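PDB 3AS8: magnetosome protein MamA from Magnetospirillum gryphiswaldense, which probably serves as a tetratricopeptide-repeat scaffold at the magnetosome, recognising other copies of itself to build larger protein complexes. Local coordinates for residues 7-18 with 30-41. Numbering follows the deposited sequence.
Sequences RQVYYRDKGISH and MLEQVYDADAFD
Gly15 gives Leu31 and Met30 their way in: with no side chain there, Leu31 CD2 sits close against the backbone, 3.5 Å from Gly15 CA, and Met30 CB lies over the same carbon. Met30 is a knob in the hole formed by Tyr11, Lys14, Gly15 and His18. Its chain bends at chi2 (-65°), bringing SD to the edge of the Tyr11 ring, 3.5 Å from CD1, a Met-aromatic contact, while CG meets the edge of the His18 imidazole, whose ND1 is paired with Arg23. Gln33 lies over one face of Tyr11 with CB in a CH-pi contact and its amide plane turned 38° from the ring, NE2 hydrogen-bonded to Val29 O; Tyr10 backs the opposite face. Helices 5-20 and 24-31 pack as an antiparallel pair, consistent with the helix hairpins of the tetratricopeptide-repeat family, and the chain runs on through a loop to helix 42-54. Val34 continues the packing, CG1 against Tyr11 CB and the Arg12 backbone, CG2 4.0 Å from Gln8 CG. The Arg7 side is looser and watered: NH1 reaches Gln33 O at 2.8 Å, in the guanidinium plane, and a water that NH1 holds only weakly donates to Gln33 OE1. Arg12, extended from CG to NE, grips Asp41 side-on: NE meets OD2 at 2.8 Å, almost straight at 174°, and NH2 meets OD1 at 3.3 Å. A leucine in place of Arg12 would probably leave Asp41 OD2 without the NE bond and the carboxylate without the arginine's charge. Asp41, at the N-cap of helix 42-54, also accepts from Val44 N through OD1.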
# COMPACT_ATOMS: atom_id res chain seq x y z
N ARG A 7 21.82 -22.38 13.39
CA ARG A 7 22.28 -21.26 12.56
C ARG A 7 21.10 -20.55 11.88
O ARG A 7 21.02 -19.31 11.87
CB ARG A 7 23.26 -21.74 11.49
CG ARG A 7 23.87 -20.62 10.63
CD ARG A 7 24.47 -21.22 9.34
NE ARG A 7 23.40 -21.67 8.46
CZ ARG A 7 22.77 -20.87 7.60
NH1 ARG A 7 23.16 -19.63 7.44
NH2 ARG A 7 21.77 -21.34 6.90
N GLN A 8 20.20 -21.32 11.31
CA GLN A 8 19.01 -20.76 10.65
C GLN A 8 18.27 -19.85 11.66
O GLN A 8 17.94 -18.72 11.36
CB GLN A 8 18.10 -21.87 10.16
CG GLN A 8 18.40 -22.40 8.73
CD GLN A 8 17.69 -23.72 8.38
OE1 GLN A 8 17.57 -24.07 7.21
NE2 GLN A 8 17.25 -24.47 9.38
N VAL A 9 18.06 -20.36 12.88
CA VAL A 9 17.16 -19.70 13.84
C VAL A 9 17.84 -18.46 14.35
O VAL A 9 17.18 -17.44 14.62
CB VAL A 9 16.65 -20.66 14.95
CG1 VAL A 9 15.56 -19.97 15.82
CG2 VAL A 9 16.08 -21.88 14.34
N TYR A 10 19.16 -18.49 14.42
CA TYR A 10 19.90 -17.30 14.77
C TYR A 10 19.64 -16.11 13.78
O TYR A 10 19.39 -14.97 14.19
CB TYR A 10 21.42 -17.60 14.89
CG TYR A 10 22.30 -16.39 15.20
CD1 TYR A 10 22.46 -15.95 16.52
CD2 TYR A 10 23.00 -15.73 14.22
CE1 TYR A 10 23.25 -14.87 16.80
CE2 TYR A 10 23.79 -14.69 14.49
CZ TYR A 10 23.91 -14.24 15.77
OH TYR A 10 24.72 -13.18 16.05
N TYR A 11 19.75 -16.39 12.49
CA TYR A 11 19.69 -15.32 11.45
C TYR A 11 18.22 -14.92 11.27
O TYR A 11 17.92 -13.77 11.10
CB TYR A 11 20.35 -15.78 10.11
CG TYR A 11 21.87 -15.86 10.25
CD1 TYR A 11 22.63 -14.72 10.41
CD2 TYR A 11 22.53 -17.10 10.34
CE1 TYR A 11 24.06 -14.78 10.58
CE2 TYR A 11 23.87 -17.18 10.57
CZ TYR A 11 24.66 -16.01 10.67
OH TYR A 11 26.05 -16.13 10.88
N ARG A 12 17.31 -15.89 11.43
CA ARG A 12 15.86 -15.62 11.33
C ARG A 12 15.41 -14.68 12.38
O ARG A 12 14.83 -13.67 12.08
CB ARG A 12 15.06 -16.90 11.38
CG ARG A 12 13.53 -16.73 11.26
CD ARG A 12 12.84 -18.13 11.45
NE ARG A 12 11.49 -18.07 10.92
CZ ARG A 12 10.47 -17.46 11.53
NH1 ARG A 12 10.65 -16.87 12.72
NH2 ARG A 12 9.27 -17.46 10.96
N ASP A 13 15.68 -15.01 13.63
CA ASP A 13 15.25 -14.21 14.74
C ASP A 13 15.87 -12.82 14.68
O ASP A 13 15.17 -11.81 14.91
CB ASP A 13 15.69 -14.80 16.12
CG ASP A 13 14.94 -16.10 16.52
OD1 ASP A 13 14.02 -16.54 15.77
OD2 ASP A 13 15.33 -16.67 17.61
N LYS A 14 17.19 -12.76 14.47
CA LYS A 14 17.88 -11.49 14.42
C LYS A 14 17.36 -10.61 13.21
O LYS A 14 17.18 -9.36 13.33
CB LYS A 14 19.40 -11.69 14.39
CG LYS A 14 20.21 -10.61 15.05
CD LYS A 14 21.68 -11.06 15.24
CE LYS A 14 22.44 -10.26 16.30
NZ LYS A 14 22.07 -8.80 16.46
N GLY A 15 17.16 -11.25 12.06
CA GLY A 15 16.74 -10.54 10.85
C GLY A 15 15.35 -9.93 10.94
O GLY A 15 15.11 -8.75 10.60
N ILE A 16 14.43 -10.74 11.39
CA ILE A 16 13.06 -10.29 11.58
C ILE A 16 12.99 -9.22 12.65
O ILE A 16 12.21 -8.24 12.57
CB ILE A 16 12.17 -11.48 11.94
CG1 ILE A 16 12.04 -12.37 10.70
CG2 ILE A 16 10.83 -10.98 12.47
CD1 ILE A 16 11.41 -13.79 11.04
N SER A 17 13.81 -9.36 13.66
CA SER A 17 13.85 -8.30 14.66
C SER A 17 14.31 -6.96 13.99
O SER A 17 13.67 -5.89 14.13
CB SER A 17 14.74 -8.76 15.81
OG SER A 17 14.79 -7.77 16.78
N HIS A 18 15.39 -7.04 13.22
CA HIS A 18 15.91 -5.81 12.62
C HIS A 18 14.77 -5.18 11.75
O HIS A 18 14.48 -3.99 11.82
CB HIS A 18 17.11 -6.10 11.74
CG HIS A 18 18.40 -6.35 12.46
ND1 HIS A 18 18.83 -5.60 13.52
CD2 HIS A 18 19.40 -7.23 12.19
CE1 HIS A 18 20.02 -6.02 13.90
NE2 HIS A 18 20.38 -7.02 13.11
N MET A 30 21.19 -10.14 7.43
CA MET A 30 20.84 -11.36 8.17
C MET A 30 19.90 -12.28 7.42
O MET A 30 20.11 -13.51 7.38
CB MET A 30 20.22 -11.02 9.53
CG MET A 30 21.11 -10.27 10.57
SD MET A 30 22.51 -11.26 11.14
CE MET A 30 23.86 -10.52 10.26
N LEU A 31 18.82 -11.75 6.87
CA LEU A 31 17.78 -12.66 6.30
C LEU A 31 18.22 -13.33 5.01
O LEU A 31 17.77 -14.43 4.69
CB LEU A 31 16.39 -12.02 6.20
CG LEU A 31 15.63 -11.65 7.50
CD1 LEU A 31 14.37 -10.77 7.24
CD2 LEU A 31 15.41 -12.80 8.48
N GLU A 32 19.15 -12.72 4.29
CA GLU A 32 19.73 -13.36 3.13
C GLU A 32 20.41 -14.70 3.48
O GLU A 32 20.57 -15.57 2.61
CB GLU A 32 20.79 -12.45 2.51
CG GLU A 32 20.21 -11.44 1.53
CD GLU A 32 21.26 -10.53 0.83
OE1 GLU A 32 22.40 -10.40 1.33
OE2 GLU A 32 20.92 -9.96 -0.22
N GLN A 33 20.82 -14.84 4.73
CA GLN A 33 21.57 -16.00 5.17
C GLN A 33 20.67 -17.11 5.65
O GLN A 33 21.17 -18.18 6.04
CB GLN A 33 22.53 -15.59 6.30
CG GLN A 33 23.60 -14.63 5.81
CD GLN A 33 24.57 -14.24 6.90
OE1 GLN A 33 25.38 -15.07 7.29
NE2 GLN A 33 24.51 -12.98 7.37
N VAL A 34 19.35 -16.85 5.70
CA VAL A 34 18.39 -17.91 5.97
C VAL A 34 17.32 -18.13 4.89
O VAL A 34 16.74 -19.23 4.81
CB VAL A 34 17.71 -17.79 7.37
CG1 VAL A 34 17.03 -16.47 7.61
CG2 VAL A 34 16.71 -18.95 7.55
N TYR A 35 17.07 -17.13 4.04
CA TYR A 35 16.04 -17.26 3.02
C TYR A 35 16.43 -18.38 2.07
O TYR A 35 17.55 -18.42 1.60
CB TYR A 35 15.80 -15.95 2.23
CG TYR A 35 14.87 -16.17 1.07
CD1 TYR A 35 13.52 -16.45 1.29
CD2 TYR A 35 15.33 -16.14 -0.24
CE1 TYR A 35 12.61 -16.73 0.21
CE2 TYR A 35 14.43 -16.38 -1.34
CZ TYR A 35 13.09 -16.69 -1.09
OH TYR A 35 12.24 -16.93 -2.15
N ASP A 36 15.46 -19.22 1.72
CA ASP A 36 15.71 -20.37 0.85
C ASP A 36 14.39 -20.60 0.11
O ASP A 36 13.39 -20.91 0.74
CB ASP A 36 16.08 -21.60 1.71
CG ASP A 36 16.36 -22.84 0.88
OD1 ASP A 36 16.95 -23.79 1.43
OD2 ASP A 36 16.01 -22.83 -0.32
N ALA A 37 14.38 -20.35 -1.21
CA ALA A 37 13.20 -20.65 -2.06
C ALA A 37 12.61 -22.07 -1.98
O ALA A 37 11.41 -22.24 -2.26
CB ALA A 37 13.49 -20.31 -3.55
N ASP A 38 13.40 -23.09 -1.61
CA ASP A 38 12.89 -24.50 -1.58
C ASP A 38 12.26 -24.84 -0.24
O ASP A 38 11.22 -25.51 -0.21
CB ASP A 38 13.96 -25.55 -1.87
CG ASP A 38 15.02 -25.05 -2.80
OD1 ASP A 38 16.11 -24.70 -2.27
OD2 ASP A 38 14.74 -24.98 -4.03
N ALA A 39 12.89 -24.40 0.87
CA ALA A 39 12.30 -24.55 2.21
C ALA A 39 11.67 -23.20 2.54
O ALA A 39 12.08 -22.50 3.49
CB ALA A 39 13.35 -24.97 3.24
N PHE A 40 10.67 -22.84 1.76
CA PHE A 40 10.03 -21.52 1.89
C PHE A 40 9.37 -21.13 3.26
O PHE A 40 8.51 -21.84 3.75
CB PHE A 40 9.04 -21.35 0.76
CG PHE A 40 8.66 -19.92 0.55
CD1 PHE A 40 9.50 -19.06 -0.16
CD2 PHE A 40 7.50 -19.39 1.15
CE1 PHE A 40 9.18 -17.73 -0.32
CE2 PHE A 40 7.17 -18.04 0.99
CZ PHE A 40 8.01 -17.23 0.26
N ASP A 41 9.73 -19.96 3.82
CA ASP A 41 9.24 -19.45 5.14
C ASP A 41 8.62 -18.07 4.94
O ASP A 41 9.36 -17.14 4.58
CB ASP A 41 10.45 -19.36 6.07
CG ASP A 41 10.15 -18.77 7.48
OD1 ASP A 41 9.29 -17.88 7.73
OD2 ASP A 41 10.87 -19.21 8.40
O HOH W 1 25.15 -17.94 7.43
O HOH W 2 18.45 -21.46 5.26